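Local coordinates for protein tartronic semialdehyde reductase (Salmonella typhimurium, PDB 1YB4) that catalyses the NAD(P)H-dependent reduction of tartronate semialdehyde (2-hydroxy-3-oxopropanoate) to (R)-glycerate, and the reverse oxidation, at residues P67-V72 with S96-I101; Q28-T33 with G45-E50. All coordinates share one frame; numbering follows the deposited sequence.

Interaction 1. Residues P67-V72 with S96-I101; sequences PDTPQV and SSISPI
Two neighbouring strand-to-helix turns of the Rossmann-type NAD-binding domain meet where Thr-69, on the first turn of helix 69-77, touches Ile-98 and Ser-99, which lead into helix 100-111. The backbone N of Ser-99 donates to OG1 of Thr-69 at 2.9 Å, with an N-H...O angle of 152°. The hydroxyl lies anti to the carbonyl carbon of its own residue (chi1 -54°), which turns it to the incoming N-H and leaves CG2 alongside CB of Ser-99. The side chains of Thr-69 and Ile-98 cross at about a right angle, with OG1 against the branch point CB of Ile-98 at 3.1 Å. Both turns follow parallel strands, 61-64 and 90-94, that are neighbours in the central sheet, and each begins its helix with an N-cap. Asp-68 caps helix 69-77: its OD1 takes the N-H of Gln-71 at 3.0 Å, nearly in line with the C-O bond, while OD2 receives NE2 of the same glutamine from above the carboxylate plane. Two bonds to one residue thus fix the rotation of the carboxylate. Ser-99 caps the other helix through its OG, bonded to the N of Glu-102. Deeper in, CD1 of Ile-98 packs on CG1 of Val-72 at 3.7 Å, and Phe-106 of helix 100-111 touches both side chains. CG2 of Val-72 faces OG of Ser-96 at 3.5 Å, a hydroxyl hydrogen-bonded to Asp-94 and Val-66. On the same loop, OG of Ser-97 is hydrogen-bonded to NZ of Lys-172, the predicted active-site lysine.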
loop_
_atom_site.group_PDB
_atom_site.type_symbol
_atom_site.label_atom_id
_atom_site.label_comp_id
_atom_site.label_asym_id
_atom_site.label_seq_id
_atom_site.Cartn_x
_atom_site.Cartn_y
_atom_site.Cartn_z
ATOM N N PRO A 67 -17.516 -24.944 5.743
ATOM C CA PRO A 67 -16.825 -23.647 5.880
ATOM C C PRO A 67 -15.415 -23.364 5.314
ATOM O O PRO A 67 -15.249 -22.477 4.484
ATOM C CB PRO A 67 -16.875 -23.395 7.389
ATOM C CG PRO A 67 -18.178 -24.015 7.775
ATOM C CD PRO A 67 -18.113 -25.333 7.036
ATOM N N ASP A 68 -14.401 -24.087 5.773
ATOM C CA ASP A 68 -13.026 -23.839 5.325
ATOM C C ASP A 68 -12.331 -25.038 4.672
ATOM O O ASP A 68 -12.858 -26.148 4.653
ATOM C CB ASP A 68 -12.196 -23.370 6.519
ATOM C CG ASP A 68 -12.254 -24.353 7.679
ATOM O OD1 ASP A 68 -11.726 -25.477 7.528
ATOM O OD2 ASP A 68 -12.841 -24.009 8.729
ATOM N N THR A 69 -11.130 -24.801 4.151
ATOM C CA THR A 69 -10.351 -25.838 3.486
ATOM C C THR A 69 -10.124 -27.093 4.339
ATOM O O THR A 69 -10.321 -28.208 3.874
ATOM C CB THR A 69 -8.982 -25.290 3.057
ATOM O OG1 THR A 69 -9.170 -24.118 2.260
ATOM C CG2 THR A 69 -8.204 -26.335 2.252
ATOM N N PRO A 70 -9.690 -26.927 5.594
ATOM C CA PRO A 70 -9.455 -28.102 6.441
ATOM C C PRO A 70 -10.675 -28.986 6.701
ATOM O O PRO A 70 -10.542 -30.214 6.753
ATOM C CB PRO A 70 -8.877 -27.492 7.712
ATOM C CG PRO A 70 -8.077 -26.354 7.163
ATOM C CD PRO A 70 -9.068 -25.735 6.189
ATOM N N GLN A 71 -11.848 -28.369 6.872
ATOM C CA GLN A 71 -13.089 -29.118 7.098
ATOM C C GLN A 71 -13.518 -29.873 5.841
ATOM O O GLN A 71 -14.254 -30.863 5.923
ATOM C CB GLN A 71 -14.222 -28.198 7.503
ATOM C CG GLN A 71 -14.173 -27.727 8.926
ATOM C CD GLN A 71 -15.377 -26.880 9.252
ATOM O OE1 GLN A 71 -16.515 -27.360 9.230
ATOM N NE2 GLN A 71 -15.141 -25.604 9.535
ATOM N N VAL A 72 -13.085 -29.394 4.679
ATOM C CA VAL A 72 -13.402 -30.080 3.436
ATOM C C VAL A 72 -12.449 -31.271 3.328
ATOM O O VAL A 72 -12.789 -32.299 2.739
ATOM C CB VAL A 72 -13.214 -29.170 2.196
ATOM C CG1 VAL A 72 -12.940 -30.013 0.952
ATOM C CG2 VAL A 72 -14.456 -28.361 1.968
ATOM N N SER A 96 -17.809 -25.570 -1.591
ATOM C CA SER A 96 -17.258 -24.667 -0.588
ATOM C C SER A 96 -16.239 -23.774 -1.282
ATOM O O SER A 96 -15.779 -24.089 -2.380
ATOM C CB SER A 96 -16.507 -25.436 0.504
ATOM O OG SER A 96 -17.246 -26.522 1.028
ATOM N N SER A 97 -15.897 -22.658 -0.650
ATOM C CA SER A 97 -14.871 -21.777 -1.196
ATOM C C SER A 97 -13.641 -22.051 -0.341
ATOM O O SER A 97 -13.533 -21.580 0.796
ATOM C CB SER A 97 -15.268 -20.301 -1.085
ATOM O OG SER A 97 -16.316 -19.995 -1.974
ATOM N N ILE A 98 -12.731 -22.845 -0.882
ATOM C CA ILE A 98 -11.522 -23.192 -0.157
ATOM C C ILE A 98 -10.301 -22.899 -1.014
ATOM O O ILE A 98 -10.402 -22.264 -2.066
ATOM C CB ILE A 98 -11.519 -24.693 0.249
ATOM C CG1 ILE A 98 -11.251 -25.579 -0.968
ATOM C CG2 ILE A 98 -12.867 -25.065 0.841
ATOM C CD1 ILE A 98 -11.278 -27.078 -0.656
ATOM N N SER A 99 -9.158 -23.397 -0.563
ATOM C CA SER A 99 -7.896 -23.178 -1.234
ATOM C C SER A 99 -7.742 -23.846 -2.582
ATOM O O SER A 99 -7.932 -25.051 -2.713
ATOM C CB SER A 99 -6.751 -23.620 -0.333
ATOM O OG SER A 99 -5.558 -23.741 -1.083
ATOM N N PRO A 100 -7.378 -23.059 -3.605
ATOM C CA PRO A 100 -7.178 -23.547 -4.973
ATOM C C PRO A 100 -6.097 -24.632 -5.054
ATOM O O PRO A 100 -6.311 -25.674 -5.668
ATOM C CB PRO A 100 -6.797 -22.277 -5.735
ATOM C CG PRO A 100 -7.586 -21.211 -4.994
ATOM C CD PRO A 100 -7.327 -21.584 -3.562
ATOM N N ILE A 101 -4.950 -24.378 -4.421
ATOM C CA ILE A 101 -3.835 -25.332 -4.399
ATOM C C ILE A 101 -4.242 -26.647 -3.704
ATOM O O ILE A 101 -3.875 -27.743 -4.150
ATOM C CB ILE A 101 -2.595 -24.752 -3.649
ATOM C CG1 ILE A 101 -2.087 -23.485 -4.345
ATOM C CG2 ILE A 101 -1.488 -25.782 -3.598
ATOM C CD1 ILE A 101 -3.013 -22.295 -4.219
#

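Interaction 2. Residues Q28-T33 with G45-E50; sequences QLHVTT and GAVNVE
The ring of His-30 lies beside Val-47, the two side chains pointing the same way, while the side chain of Val-49 runs across that of His-30 at about a right angle. This packing joins strand 28-31, an outermost strand of the Rossmann-type sheet within the chain, to the loop between helices 39-42 and 52-57. Val-49 brings CG1 to the ring edge, near its plane, 3.2 Å from ND1 of His-30; CB of Val-47 approaches the same nitrogen obliquely. The ring of Phe-58 stacks with the imidazole. Val-31 turns CG1 onto CB of Ala-46 at 3.9 Å, and the second methyl, CG2, rests near CA of Asn-48.

The two backbones run in roughly the same direction, 28° apart, and are linked by two hydrogen bonds. N of Val-47 donates to O of Leu-29 at 2.8 Å, nearly in line with the carbonyl, and CA of Ala-46 adds a CA-H...O contact to that oxygen. N of Val-31 makes a longer, more bent bond of 3.2 Å to O of Val-47. That carbonyl also accepts N of Val-49 at 2.7 Å, closing an inverse gamma turn centred on Asn-48; one donor lies above the carbonyl plane and the other below it. Gly-45, at positive phi, is the C-prime residue of the Schellman motif that ends the preceding helix, just before the loop turns alongside the strand. Asn-48 extends its amide toward Thr-33, its CG trans to N (chi1 -176°), and a water accepts from ND2 of Asn-48 at 2.6 Å and from N of Thr-33.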
loop_
_atom_site.group_PDB
_atom_site.type_symbol
_atom_site.label_atom_id
_atom_site.label_comp_id
_atom_site.label_asym_id
_atom_site.label_seq_id
_atom_site.Cartn_x
_atom_site.Cartn_y
_atom_site.Cartn_z
ATOM N N GLN A 28 -33.851 -37.670 -3.990
ATOM C CA GLN A 28 -33.802 -38.247 -2.660
ATOM C C GLN A 28 -32.407 -37.964 -2.146
ATOM O O GLN A 28 -31.415 -38.393 -2.736
ATOM C CB GLN A 28 -34.054 -39.756 -2.700
ATOM C CG GLN A 28 -34.722 -40.277 -1.433
ATOM C CD GLN A 28 -36.168 -39.792 -1.282
ATOM O OE1 GLN A 28 -36.450 -38.585 -1.290
ATOM N NE2 GLN A 28 -37.091 -40.741 -1.141
ATOM N N LEU A 29 -32.338 -37.229 -1.047
ATOM C CA LEU A 29 -31.067 -36.860 -0.468
ATOM C C LEU A 29 -30.773 -37.448 0.890
ATOM O O LEU A 29 -31.630 -37.489 1.774
ATOM C CB LEU A 29 -30.972 -35.342 -0.346
ATOM C CG LEU A 29 -30.439 -34.524 -1.518
ATOM C CD1 LEU A 29 -31.178 -34.849 -2.807
ATOM C CD2 LEU A 29 -30.582 -33.058 -1.160
ATOM N N HIS A 30 -29.539 -37.899 1.048
ATOM C CA HIS A 30 -29.090 -38.419 2.317
ATOM C C HIS A 30 -28.160 -37.305 2.769
ATOM O O HIS A 30 -27.081 -37.113 2.212
ATOM C CB HIS A 30 -28.355 -39.740 2.119
ATOM C CG HIS A 30 -29.267 -40.919 1.968
ATOM N ND1 HIS A 30 -29.844 -41.552 3.046
ATOM C CD2 HIS A 30 -29.679 -41.595 0.867
ATOM C CE1 HIS A 30 -30.569 -42.572 2.617
ATOM N NE2 HIS A 30 -30.484 -42.620 1.299
ATOM N N VAL A 31 -28.614 -36.545 3.761
ATOM C CA VAL A 31 -27.862 -35.410 4.268
ATOM C C VAL A 31 -27.184 -35.676 5.598
ATOM O O VAL A 31 -27.376 -36.726 6.204
ATOM C CB VAL A 31 -28.780 -34.190 4.435
ATOM C CG1 VAL A 31 -29.615 -34.002 3.173
ATOM C CG2 VAL A 31 -29.667 -34.367 5.648
ATOM N N THR A 32 -26.399 -34.699 6.045
ATOM C CA THR A 32 -25.668 -34.775 7.309
ATOM C C THR A 32 -24.996 -33.436 7.594
ATOM O O THR A 32 -24.676 -32.691 6.674
ATOM C CB THR A 32 -24.563 -35.847 7.266
ATOM O OG1 THR A 32 -24.052 -36.046 8.585
ATOM C CG2 THR A 32 -23.415 -35.401 6.375
ATOM N N THR A 33 -24.783 -33.139 8.872
ATOM C CA THR A 33 -24.137 -31.895 9.297
ATOM C C THR A 33 -24.080 -31.924 10.818
ATOM O O THR A 33 -24.722 -32.776 11.442
ATOM C CB THR A 33 -24.918 -30.632 8.810
ATOM O OG1 THR A 33 -24.281 -29.448 9.303
ATOM C CG2 THR A 33 -26.357 -30.660 9.291
ATOM N N GLY A 45 -38.130 -35.507 2.258
ATOM C CA GLY A 45 -37.470 -36.690 1.728
ATOM C C GLY A 45 -36.065 -36.945 2.237
ATOM O O GLY A 45 -35.622 -38.094 2.345
ATOM N N ALA A 46 -35.352 -35.872 2.542
ATOM C CA ALA A 46 -33.996 -35.987 3.031
ATOM C C ALA A 46 -33.947 -36.898 4.248
ATOM O O ALA A 46 -34.769 -36.798 5.161
ATOM C CB ALA A 46 -33.442 -34.604 3.380
ATOM N N VAL A 47 -32.974 -37.798 4.232
ATOM C CA VAL A 47 -32.753 -38.744 5.312
ATOM C C VAL A 47 -31.514 -38.288 6.062
ATOM O O VAL A 47 -30.400 -38.452 5.565
ATOM C CB VAL A 47 -32.489 -40.160 4.767
ATOM C CG1 VAL A 47 -32.372 -41.138 5.912
ATOM C CG2 VAL A 47 -33.592 -40.572 3.808
ATOM N N ASN A 48 -31.703 -37.717 7.251
ATOM C CA ASN A 48 -30.578 -37.221 8.047
ATOM C C ASN A 48 -29.734 -38.358 8.633
ATOM O O ASN A 48 -29.680 -38.531 9.851
ATOM C CB ASN A 48 -31.092 -36.334 9.187
ATOM C CG ASN A 48 -29.969 -35.711 10.000
ATOM O OD1 ASN A 48 -30.211 -35.108 11.042
ATOM N ND2 ASN A 48 -28.740 -35.850 9.525
ATOM N N VAL A 49 -29.067 -39.119 7.769
ATOM C CA VAL A 49 -28.241 -40.219 8.231
ATOM C C VAL A 49 -27.235 -39.618 9.210
ATOM O O VAL A 49 -26.394 -38.777 8.870
ATOM C CB VAL A 49 -27.555 -40.941 7.047
ATOM C CG1 VAL A 49 -28.540 -41.026 5.878
ATOM C CG2 VAL A 49 -26.285 -40.244 6.632
ATOM N N GLU A 50 -27.346 -40.065 10.453
ATOM C CA GLU A 50 -26.518 -39.570 11.552
ATOM C C GLU A 50 -25.082 -39.099 11.259
ATOM O O GLU A 50 -24.592 -38.229 11.973
ATOM C CB GLU A 50 -26.510 -40.592 12.688
ATOM C CG GLU A 50 -27.529 -40.290 13.821
ATOM C CD GLU A 50 -28.990 -40.575 13.440
ATOM O OE1 GLU A 50 -29.394 -41.757 13.452
ATOM O OE2 GLU A 50 -29.737 -39.625 13.119
HETATM O O HOH W 1 -26.569 -35.177 10.705
#

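How the interactions relate
Interactions 1 and 2 belong to the same NAD-binding domain, with centres about 22 Å apart and nearest atoms about 8 Å apart, so they do not touch. They follow one another along the chain: 28-33 with 45-50 is complete before 67-72 begins. Interaction 2 lies toward the outside, about 23 Å from the centre of the chain and away from the predicted active site. Interaction 1, about 10 Å from that centre, comes up to the predicted active site, its Ser-97 side chain about 3 Å from that of Lys-172. The side chains of Thr-32 and Pro-67 both come close to, but do not contact, a glycine-rich turn at Gly-10, Gly-12 and Gly-15, which is consistent with a Rossmann-type dinucleotide-binding turn.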